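Local coordinates for protein antitoxin HipB (Escherichia coli, PDB 4Z5H) that neutralises the toxin HipA as the antitoxin of a type II toxin-antitoxin system and, as a homodimer, binds and bends operator DNA to repress the hipBA operon, at residues Y6-L11 against N46-T51; N13-V18 against K57-L62; F2-S7 against T67-K72. The protein carries 1 engineered substitution. All blocks are in the same frame, centred on the assembly; numbering follows the deposited sequence.

Contact 1 (Y6-L11 against N46-T51). With nucleotides of chain B.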
loop_
_atom_site.group_PDB
_atom_site.type_symbol
_atom_site.label_atom_id
_atom_site.label_comp_id
_atom_site.label_asym_id
_atom_site.label_seq_id
_atom_site.Cartn_x
_atom_site.Cartn_y
_atom_site.Cartn_z
ATOM N N TYR A 6 1.988 -9.322 -2.025
ATOM C CA TYR A 6 0.850 -9.781 -1.263
ATOM C C TYR A 6 0.836 -9.455 0.233
ATOM O O TYR A 6 -0.087 -9.786 0.908
ATOM C CB TYR A 6 0.670 -11.283 -1.460
ATOM C CG TYR A 6 0.501 -11.701 -2.895
ATOM C CD1 TYR A 6 1.593 -11.889 -3.715
ATOM C CD2 TYR A 6 -0.751 -11.898 -3.431
ATOM C CE1 TYR A 6 1.439 -12.277 -5.016
ATOM C CE2 TYR A 6 -0.913 -12.273 -4.732
ATOM C CZ TYR A 6 0.188 -12.464 -5.521
ATOM O OH TYR A 6 0.040 -12.820 -6.807
ATOM N N SER A 7 1.888 -8.843 0.741
ATOM C CA SER A 7 1.953 -8.500 2.146
ATOM C C SER A 7 2.836 -7.302 2.480
ATOM O O SER A 7 3.696 -6.917 1.726
ATOM C CB SER A 7 2.392 -9.698 2.997
ATOM O OG SER A 7 3.770 -9.949 2.879
ATOM N N PRO A 8 2.658 -6.761 3.678
ATOM C CA PRO A 8 3.492 -5.639 4.098
ATOM C C PRO A 8 4.976 -6.036 4.113
ATOM O O PRO A 8 5.758 -5.282 3.631
ATOM C CB PRO A 8 2.992 -5.324 5.503
ATOM C CG PRO A 8 1.610 -5.867 5.538
ATOM C CD PRO A 8 1.669 -7.099 4.706
ATOM N N THR A 9 5.318 -7.224 4.583
ATOM C CA THR A 9 6.701 -7.669 4.587
ATOM C C THR A 9 7.297 -7.755 3.176
ATOM O O THR A 9 8.369 -7.260 2.944
ATOM C CB THR A 9 6.840 -9.046 5.268
ATOM O OG1 THR A 9 6.470 -8.944 6.632
ATOM C CG2 THR A 9 8.264 -9.571 5.155
ATOM N N GLN A 10 6.559 -8.335 2.249
ATOM C CA GLN A 10 6.973 -8.424 0.868
ATOM C C GLN A 10 7.134 -7.026 0.276
ATOM O O GLN A 10 8.069 -6.767 -0.428
ATOM C CB GLN A 10 5.964 -9.221 0.049
ATOM C CG GLN A 10 5.972 -10.718 0.278
ATOM C CD GLN A 10 4.853 -11.442 -0.439
ATOM O OE1 GLN A 10 4.278 -10.949 -1.370
ATOM N NE2 GLN A 10 4.563 -12.629 0.010
ATOM N N LEU A 11 6.211 -6.142 0.609
ATOM C CA LEU A 11 6.258 -4.782 0.132
ATOM C C LEU A 11 7.500 -4.044 0.632
ATOM O O LEU A 11 8.177 -3.406 -0.135
ATOM C CB LEU A 11 5.007 -4.032 0.564
ATOM C CG LEU A 11 4.895 -2.562 0.183
ATOM C CD1 LEU A 11 5.150 -2.288 -1.282
ATOM C CD2 LEU A 11 3.580 -1.969 0.657
ATOM N N ASN A 46 9.516 -3.363 10.248
ATOM C CA ASN A 46 8.309 -3.650 10.950
ATOM C C ASN A 46 7.091 -3.047 10.217
ATOM O O ASN A 46 6.377 -2.257 10.779
ATOM C CB ASN A 46 8.466 -3.063 12.342
ATOM C CG ASN A 46 7.415 -3.535 13.300
ATOM O OD1 ASN A 46 6.979 -4.663 13.239
ATOM N ND2 ASN A 46 7.001 -2.663 14.189
ATOM N N PRO A 47 6.876 -3.449 8.969
ATOM C CA PRO A 47 5.906 -2.776 8.087
ATOM C C PRO A 47 4.400 -2.924 8.389
ATOM O O PRO A 47 3.623 -2.138 7.910
ATOM C CB PRO A 47 6.211 -3.361 6.722
ATOM C CG PRO A 47 6.738 -4.694 7.012
ATOM C CD PRO A 47 7.530 -4.560 8.271
ATOM N N ASP A 48 4.022 -3.910 9.175
ATOM C CA ASP A 48 2.633 -4.316 9.302
ATOM C C ASP A 48 1.693 -3.207 9.788
ATOM O O ASP A 48 0.609 -3.082 9.286
ATOM C CB ASP A 48 2.511 -5.502 10.250
ATOM C CG ASP A 48 2.762 -6.820 9.584
ATOM O OD1 ASP A 48 2.911 -6.889 8.380
ATOM O OD2 ASP A 48 2.807 -7.808 10.289
ATOM N N ASN A 49 2.123 -2.410 10.747
ATOM C CA ASN A 49 1.292 -1.342 11.267
ATOM C C ASN A 49 1.628 0.038 10.717
ATOM O O ASN A 49 1.108 1.018 11.178
ATOM C CB ASN A 49 1.251 -1.359 12.790
ATOM C CG ASN A 49 0.729 -2.660 13.341
ATOM O OD1 ASN A 49 1.361 -3.273 14.156
ATOM N ND2 ASN A 49 -0.420 -3.072 12.894
ATOM N N THR A 50 2.508 0.076 9.732
ATOM C CA THR A 50 2.849 1.286 9.014
ATOM C C THR A 50 1.620 1.866 8.283
ATOM O O THR A 50 0.836 1.150 7.734
ATOM C CB THR A 50 3.969 0.997 7.999
ATOM O OG1 THR A 50 5.158 0.661 8.700
ATOM C CG2 THR A 50 4.247 2.194 7.142
ATOM N N THR A 51 1.456 3.170 8.340
ATOM C CA THR A 51 0.345 3.837 7.685
ATOM C C THR A 51 0.469 3.964 6.163
ATOM O O THR A 51 1.550 4.011 5.623
ATOM C CB THR A 51 0.073 5.227 8.275
ATOM O OG1 THR A 51 1.144 6.109 7.953
ATOM C CG2 THR A 51 -0.134 5.148 9.771
ATOM P P DA B 12 4.196 0.414 15.322
ATOM O OP1 DA B 12 4.612 -0.368 14.159
ATOM O OP2 DA B 12 5.156 0.707 16.387
ATOM O "O5'" DA B 12 3.609 1.771 14.754
ATOM C "C5'" DA B 12 2.357 1.792 14.058
ATOM C "C4'" DA B 12 2.157 3.135 13.401
ATOM O "O4'" DA B 12 1.772 4.100 14.396
ATOM C "C3'" DA B 12 3.405 3.710 12.747
ATOM O "O3'" DA B 12 3.023 4.578 11.692
ATOM C "C2'" DA B 12 4.044 4.498 13.873
ATOM C "C1'" DA B 12 2.848 4.976 14.684
ATOM N N9 DA B 12 3.055 4.946 16.125
ATOM C C8 DA B 12 3.718 4.006 16.872
ATOM N N7 DA B 12 3.695 4.241 18.159
ATOM C C5 DA B 12 2.955 5.407 18.269
ATOM C C6 DA B 12 2.566 6.176 19.374
ATOM N N6 DA B 12 2.881 5.873 20.634
ATOM N N1 DA B 12 1.834 7.285 19.138
ATOM C C2 DA B 12 1.510 7.583 17.876
ATOM N N3 DA B 12 1.814 6.939 16.755
ATOM C C4 DA B 12 2.546 5.846 17.025
ATOM P P DA B 13 4.101 5.171 10.747
ATOM O OP1 DA B 13 3.492 5.341 9.433
ATOM O OP2 DA B 13 5.308 4.373 10.885
ATOM O "O5'" DA B 13 4.379 6.605 11.362
ATOM C "C5'" DA B 13 3.379 7.630 11.337
ATOM C "C4'" DA B 13 3.851 8.827 12.128
ATOM O "O4'" DA B 13 3.812 8.521 13.537
ATOM C "C3'" DA B 13 5.287 9.264 11.818
ATOM O "O3'" DA B 13 5.288 10.635 11.430
ATOM C "C2'" DA B 13 6.035 9.038 13.118
ATOM C "C1'" DA B 13 4.931 9.113 14.150
ATOM N N9 DA B 13 5.216 8.380 15.378
ATOM C C8 DA B 13 5.833 7.163 15.506
ATOM N N7 DA B 13 5.969 6.767 16.747
ATOM C C5 DA B 13 5.407 7.796 17.487
ATOM C C6 DA B 13 5.244 7.987 18.869
ATOM N N6 DA B 13 5.638 7.108 19.789
ATOM N N1 DA B 13 4.650 9.127 19.279
ATOM C C2 DA B 13 4.256 10.011 18.357
ATOM N N3 DA B 13 4.353 9.945 17.032
ATOM C C4 DA B 13 4.946 8.800 16.657
HETATM O O HOH W 1 3.728 -8.919 6.601
#

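Contact 2 (N13-V18 against K57-L62)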
loop_
_atom_site.group_PDB
_atom_site.type_symbol
_atom_site.label_atom_id
_atom_site.label_comp_id
_atom_site.label_asym_id
_atom_site.label_seq_id
_atom_site.Cartn_x
_atom_site.Cartn_y
_atom_site.Cartn_z
ATOM N N ASN A 13 10.318 -5.369 1.819
ATOM C CA ASN A 13 11.507 -5.987 1.289
ATOM C C ASN A 13 11.786 -5.483 -0.123
ATOM O O ASN A 13 12.900 -5.158 -0.428
ATOM C CB ASN A 13 11.381 -7.512 1.269
ATOM C CG ASN A 13 11.415 -8.134 2.655
ATOM O OD1 ASN A 13 11.636 -7.466 3.620
ATOM N ND2 ASN A 13 11.183 -9.402 2.735
ATOM N N ALA A 14 10.757 -5.397 -0.959
ATOM C CA ALA A 14 10.908 -4.873 -2.306
ATOM C C ALA A 14 11.352 -3.402 -2.358
ATOM O O ALA A 14 12.180 -3.027 -3.140
ATOM C CB ALA A 14 9.626 -5.043 -3.087
ATOM N N MET A 15 10.756 -2.581 -1.520
ATOM C CA MET A 15 11.120 -1.189 -1.434
ATOM C C MET A 15 12.526 -0.911 -0.898
ATOM O O MET A 15 13.177 -0.020 -1.361
ATOM C CB MET A 15 10.054 -0.387 -0.733
ATOM C CG MET A 15 8.809 -0.296 -1.583
ATOM S SD MET A 15 7.390 0.325 -0.727
ATOM C CE MET A 15 7.806 2.040 -0.629
ATOM N N LYS A 16 12.945 -1.690 0.088
ATOM C CA LYS A 16 14.293 -1.614 0.628
ATOM C C LYS A 16 15.298 -1.973 -0.465
ATOM O O LYS A 16 16.315 -1.349 -0.603
ATOM C CB LYS A 16 14.457 -2.542 1.818
ATOM C CG LYS A 16 15.840 -2.534 2.442
ATOM C CD LYS A 16 15.917 -3.442 3.652
ATOM C CE LYS A 16 17.317 -3.530 4.239
ATOM N NZ LYS A 16 17.324 -4.234 5.531
ATOM N N LEU A 17 14.967 -2.986 -1.250
ATOM C CA LEU A 17 15.831 -3.423 -2.319
ATOM C C LEU A 17 16.032 -2.308 -3.332
ATOM O O LEU A 17 17.133 -2.064 -3.746
ATOM C CB LEU A 17 15.272 -4.671 -2.982
ATOM C CG LEU A 17 16.111 -5.321 -4.083
ATOM C CD1 LEU A 17 17.516 -5.644 -3.608
ATOM C CD2 LEU A 17 15.426 -6.572 -4.608
ATOM N N VAL A 18 14.962 -1.602 -3.672
ATOM C CA VAL A 18 15.062 -0.475 -4.564
ATOM C C VAL A 18 15.947 0.615 -3.960
ATOM O O VAL A 18 16.767 1.188 -4.651
ATOM C CB VAL A 18 13.680 0.105 -4.948
ATOM C CG1 VAL A 18 13.851 1.379 -5.740
ATOM C CG2 VAL A 18 12.859 -0.903 -5.735
ATOM N N LYS A 57 4.526 8.210 0.770
ATOM C CA LYS A 57 5.607 9.164 0.840
ATOM C C LYS A 57 6.952 8.527 0.482
ATOM O O LYS A 57 7.694 9.064 -0.292
ATOM C CB LYS A 57 5.654 9.811 2.214
ATOM C CG LYS A 57 4.538 10.809 2.430
ATOM C CD LYS A 57 4.633 11.493 3.769
ATOM C CE LYS A 57 3.599 12.592 3.878
ATOM N NZ LYS A 57 3.606 13.152 5.232
ATOM N N ILE A 58 7.207 7.357 1.049
ATOM C CA ILE A 58 8.406 6.592 0.759
ATOM C C ILE A 58 8.442 6.184 -0.715
ATOM O O ILE A 58 9.450 6.312 -1.358
ATOM C CB ILE A 58 8.585 5.387 1.705
ATOM C CG1 ILE A 58 8.795 5.873 3.136
ATOM C CG2 ILE A 58 9.785 4.561 1.300
ATOM C CD1 ILE A 58 8.690 4.815 4.196
ATOM N N LEU A 59 7.298 5.790 -1.253
ATOM C CA LEU A 59 7.212 5.413 -2.638
ATOM C C LEU A 59 7.644 6.579 -3.509
ATOM O O LEU A 59 8.424 6.395 -4.400
ATOM C CB LEU A 59 5.770 5.107 -3.000
ATOM C CG LEU A 59 5.192 3.750 -3.308
ATOM C CD1 LEU A 59 3.868 3.890 -4.026
ATOM C CD2 LEU A 59 6.116 2.757 -3.977
ATOM N N GLN A 60 7.175 7.777 -3.189
ATOM C CA GLN A 60 7.556 8.975 -3.910
ATOM C C GLN A 60 9.067 9.233 -3.826
ATOM O O GLN A 60 9.687 9.508 -4.824
ATOM C CB GLN A 60 6.812 10.198 -3.382
ATOM C CG GLN A 60 7.059 11.439 -4.215
ATOM C CD GLN A 60 6.903 12.747 -3.463
ATOM O OE1 GLN A 60 6.735 12.776 -2.258
ATOM N NE2 GLN A 60 6.930 13.835 -4.195
ATOM N N SER A 61 9.630 9.050 -2.646
ATOM C CA SER A 61 11.051 9.255 -2.424
ATOM C C SER A 61 11.884 8.318 -3.295
ATOM O O SER A 61 12.943 8.685 -3.711
ATOM C CB SER A 61 11.439 9.122 -0.949
ATOM O OG SER A 61 11.580 7.803 -0.557
ATOM N N LEU A 62 11.358 7.133 -3.571
ATOM C CA LEU A 62 12.036 6.119 -4.339
ATOM C C LEU A 62 11.782 6.254 -5.845
ATOM O O LEU A 62 12.162 5.412 -6.607
ATOM C CB LEU A 62 11.669 4.722 -3.838
ATOM C CG LEU A 62 12.099 4.259 -2.443
ATOM C CD1 LEU A 62 11.443 2.944 -2.060
ATOM C CD2 LEU A 62 13.604 4.154 -2.321
#

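Contact 3 (F2-S7 against T67-K72)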
loop_
_atom_site.group_PDB
_atom_site.type_symbol
_atom_site.label_atom_id
_atom_site.label_comp_id
_atom_site.label_asym_id
_atom_site.label_seq_id
_atom_site.Cartn_x
_atom_site.Cartn_y
_atom_site.Cartn_z
ATOM N N PHE A 2 9.384 -5.929 -11.451
ATOM C CA PHE A 2 8.446 -5.688 -10.380
ATOM C C PHE A 2 7.403 -6.801 -10.380
ATOM O O PHE A 2 6.609 -6.932 -11.290
ATOM C CB PHE A 2 7.813 -4.310 -10.529
ATOM C CG PHE A 2 8.726 -3.178 -10.154
ATOM C CD1 PHE A 2 9.523 -3.258 -9.038
ATOM C CD2 PHE A 2 8.793 -2.047 -10.919
ATOM C CE1 PHE A 2 10.367 -2.231 -8.695
ATOM C CE2 PHE A 2 9.624 -1.013 -10.572
ATOM C CZ PHE A 2 10.421 -1.109 -9.470
ATOM N N GLN A 3 7.465 -7.620 -9.351
ATOM C CA GLN A 3 6.561 -8.731 -9.145
ATOM C C GLN A 3 5.303 -8.348 -8.373
ATOM O O GLN A 3 5.260 -7.328 -7.736
ATOM C CB GLN A 3 7.298 -9.858 -8.433
ATOM C CG GLN A 3 8.735 -9.990 -8.898
ATOM C CD GLN A 3 9.193 -11.411 -9.059
ATOM O OE1 GLN A 3 9.348 -12.116 -8.086
ATOM N NE2 GLN A 3 9.439 -11.820 -10.292
ATOM N N LYS A 4 4.309 -9.215 -8.402
ATOM C CA LYS A 4 3.162 -9.082 -7.538
ATOM C C LYS A 4 3.564 -9.207 -6.064
ATOM O O LYS A 4 4.384 -10.032 -5.702
ATOM C CB LYS A 4 2.095 -10.096 -7.901
ATOM C CG LYS A 4 1.459 -9.834 -9.248
ATOM C CD LYS A 4 0.537 -10.942 -9.661
ATOM C CE LYS A 4 -0.141 -10.636 -10.968
ATOM N NZ LYS A 4 -1.165 -11.652 -11.254
ATOM N N ILE A 5 2.967 -8.353 -5.259
ATOM C CA ILE A 5 3.196 -8.246 -3.833
ATOM C C ILE A 5 1.899 -8.495 -3.056
ATOM O O ILE A 5 0.857 -7.989 -3.424
ATOM C CB ILE A 5 3.819 -6.874 -3.499
ATOM C CG1 ILE A 5 5.192 -6.794 -4.170
ATOM C CG2 ILE A 5 3.857 -6.607 -1.999
ATOM C CD1 ILE A 5 5.771 -5.428 -4.285
ATOM N N TYR A 6 1.988 -9.322 -2.025
ATOM C CA TYR A 6 0.850 -9.781 -1.263
ATOM C C TYR A 6 0.836 -9.455 0.233
ATOM O O TYR A 6 -0.087 -9.786 0.908
ATOM C CB TYR A 6 0.670 -11.283 -1.460
ATOM C CG TYR A 6 0.501 -11.701 -2.895
ATOM C CD1 TYR A 6 1.593 -11.889 -3.715
ATOM C CD2 TYR A 6 -0.751 -11.898 -3.431
ATOM C CE1 TYR A 6 1.439 -12.277 -5.016
ATOM C CE2 TYR A 6 -0.913 -12.273 -4.732
ATOM C CZ TYR A 6 0.188 -12.464 -5.521
ATOM O OH TYR A 6 0.040 -12.820 -6.807
ATOM N N SER A 7 1.888 -8.843 0.741
ATOM C CA SER A 7 1.953 -8.500 2.146
ATOM C C SER A 7 2.836 -7.302 2.480
ATOM O O SER A 7 3.696 -6.917 1.726
ATOM C CB SER A 7 2.392 -9.698 2.997
ATOM O OG SER A 7 3.770 -9.949 2.879
ATOM N N THR A 67 0.460 0.082 -8.825
ATOM C CA THR A 67 -0.847 -0.226 -9.394
ATOM C C THR A 67 -1.440 -1.490 -8.784
ATOM O O THR A 67 -0.739 -2.348 -8.306
ATOM C CB THR A 67 -0.849 -0.381 -10.934
ATOM O OG1 THR A 67 -0.261 -1.622 -11.303
ATOM C CG2 THR A 67 -0.098 0.721 -11.591
ATOM N N LEU A 68 -2.748 -1.565 -8.818
ATOM C CA LEU A 68 -3.463 -2.779 -8.552
ATOM C C LEU A 68 -3.372 -3.750 -9.717
ATOM O O LEU A 68 -3.104 -3.366 -10.825
ATOM C CB LEU A 68 -4.908 -2.489 -8.224
ATOM C CG LEU A 68 -5.167 -1.469 -7.135
ATOM C CD1 LEU A 68 -6.551 -0.885 -7.268
ATOM C CD2 LEU A 68 -4.938 -2.049 -5.766
ATOM N N CYS A 69 -3.582 -5.010 -9.416
ATOM C CA CYS A 69 -3.641 -6.058 -10.400
ATOM C C CYS A 69 -4.393 -7.251 -9.843
ATOM O O CYS A 69 -4.688 -7.312 -8.674
ATOM C CB CYS A 69 -2.255 -6.486 -10.856
ATOM S SG CYS A 69 -1.209 -7.087 -9.548
ATOM N N ASP A 70 -4.659 -8.211 -10.710
ATOM C CA ASP A 70 -5.313 -9.426 -10.298
ATOM C C ASP A 70 -4.409 -10.251 -9.406
ATOM O O ASP A 70 -3.224 -10.320 -9.600
ATOM C CB ASP A 70 -5.781 -10.216 -11.500
ATOM C CG ASP A 70 -6.770 -9.445 -12.339
ATOM O OD1 ASP A 70 -7.559 -8.661 -11.794
ATOM O OD2 ASP A 70 -6.739 -9.602 -13.553
ATOM N N ALA A 71 -5.004 -10.858 -8.405
ATOM C CA ALA A 71 -4.304 -11.717 -7.478
ATOM C C ALA A 71 -3.696 -12.964 -8.167
ATOM O O ALA A 71 -2.643 -13.466 -7.772
ATOM C CB ALA A 71 -5.220 -12.109 -6.342
ATOM N N LYS A 72 -4.389 -13.394 -9.217
ATOM C CA LYS A 72 -4.224 -14.665 -9.913
ATOM C C LYS A 72 -4.606 -15.859 -9.055
ATOM O O LYS A 72 -5.772 -16.226 -8.963
ATOM C CB LYS A 72 -2.832 -14.841 -10.506
ATOM C CG LYS A 72 -2.746 -14.487 -11.976
ATOM C CD LYS A 72 -1.621 -15.232 -12.703
ATOM C CE LYS A 72 -0.393 -15.497 -11.834
ATOM N NZ LYS A 72 0.342 -14.281 -11.382
#

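Contact 1 (Y6-L11 against N46-T51)
In this Cro/C1-type helix-turn-helix domain, Pro8 at the start of helix 8-21 meets Pro47 and Asp48 in the turn that leaves helix 37-45, the last helix of the DNA-binding motif. The two prolines supply the apolar part. Their CB atoms lie 4.0 Å apart, Pro8 CB to Pro47 CB, and Pro47 CG also rests against the backbone carbonyl of Pro8, 3.6 Å from Pro8 O. Asp48 runs across the Pro8 ring at about a right angle. Its CG is anti to the carbonyl carbon (chi1 -84°), which brings OD1 over the CB-CG bond of the proline, 3.3 Å from Pro8 CB.

The same carboxylate oxygen reaches the helix start through a water. Thr9 N donates to this water over 3.1 Å, and the water donates to Asp48 OD1 over 2.8 Å. The water thus satisfies a backbone N-H of the first helical turn and links it to the carboxylate, and the negative charge sits near the helix N terminus, where the helix dipole would probably stabilise it. Ser7 is the N-cap of the helix and takes a bond from Gln10 N to its OG, 3.3 Å long. Phe56 of the second subunit packs on Pro8, and Asp48 O is hydrogen-bonded to Thr53 OG1 of that subunit, which puts the contact at the dimer interface.

Farther along the turn the chain grips the DNA backbone at DA13 of chain B. Thr51 is the N-cap of helix 52-61, and its OG1, held between the backbone N and the carbonyl carbon (chi1 69°), both accepts from Thr54 N and donates to the phosphate. One oxygen thus receives two bonds from a single residue: DA13 OP1 of chain B lies 3.2 Å from Thr51 N and 2.9 Å from Thr51 OG1.

Contact 2 (N13-V18 against K57-L62)
Met15 of helix 8-21 reaches across to helix 52-61 with its methyl end, and here the packing is close. The chain bends at its last torsion (chi3 74°), turning CE toward the side chains of two consecutive residues: Met15 CE is 3.7 Å from Ile58 CG2 and 3.8 Å from Leu59 CD2. The base of the same methionine is met by a branch of Leu62. Leu62 CD1 lies 3.5 Å from Met15 O and 3.8 Å from Met15 CB, so the leucine covers backbone as well as side chain. In the Cro/C1-type domain these two helices pack on each other, and Phe43 of helix 37-45 touches both Met15 and Ile58, drawing that helix into the same core. Next to the apolar cluster, the hydroxyl of Ser61 is tied back to its own helix: Ser61 OG donates in the carbonyl plane to Ile58 O over 2.7 Å, an oxygen that also accepts from Leu62 N. Toward Val18 the packing is looser. Leu62 sends its other branch there, but CD2 comes no nearer than 4.4 Å to Val18 CG1, and Val18 is partly exposed, with Phe2 of the N-terminal arm lying against it.

Contact 3 (F2-S7 against T67-K72)
Tyr6 OH donates to Ala71 O over 2.9 Å, the shortest polar bond between the N-terminal arm and the C-terminal tail. The carbonyl oxygen lies at the edge of the tyrosine ring, near its plane, and the hydroxyl approaches tilted 24° from the carbonyl plane. One residue earlier in the tail a second carbonyl is taken by Lys4, whose NZ donates to Asp70 O over 3.0 Å. The ammonium comes from above this carbonyl plane, 36° out of it.

Beyond CG the lysine is fully extended, and its aliphatic part runs along the end of the strand on the way to that bond: Lys4 CG lies 3.8 Å from Cys69 SG. Tyr6 and Lys4 thus hold successive backbone carbonyls, so both hydrogen bonds fall on main-chain oxygens of the tail. Lys72 crosses the Lys4 chain at about a right angle and brings two like-charged donors together, which would be unfavourable, so the position of the Lys72 end is doubtful.

The contact lies on the surface. Residues 67-70 pair antiparallel with a strand of the second subunit, giving a sheet that runs across the dimer interface. Ser65 OG of the second subunit is hydrogen-bonded to Ile5 O, while the Ile5 side chain packs on Leu11 and Ala14, which leaves the arm between helix 8-21 and the intersubunit sheet.

Overall arrangement
From the N terminus, the arm enters contact 3, which joins the two ends of the chain, encloses all four helices and closes on the end of strand 64-70. Tyr6 and Ser7 belong to contact 1 as well, whose smaller loop closes at 46-51 around the helix-turn-helix. Helix 8-21 continues directly into contact 2, which closes farther on, at 57-62. Contacts 1 and 2 cross, while contact 2 is nested within contact 3. Ile5 against Gln10 links contacts 1 and 3, and the arm also lies along contact 2. Contacts 1 and 2 tie helix 8-21 to the DNA-facing turn and to helix 52-61, and contact 3 ties the arm to the end of strand 64-70; all three touch the second subunit.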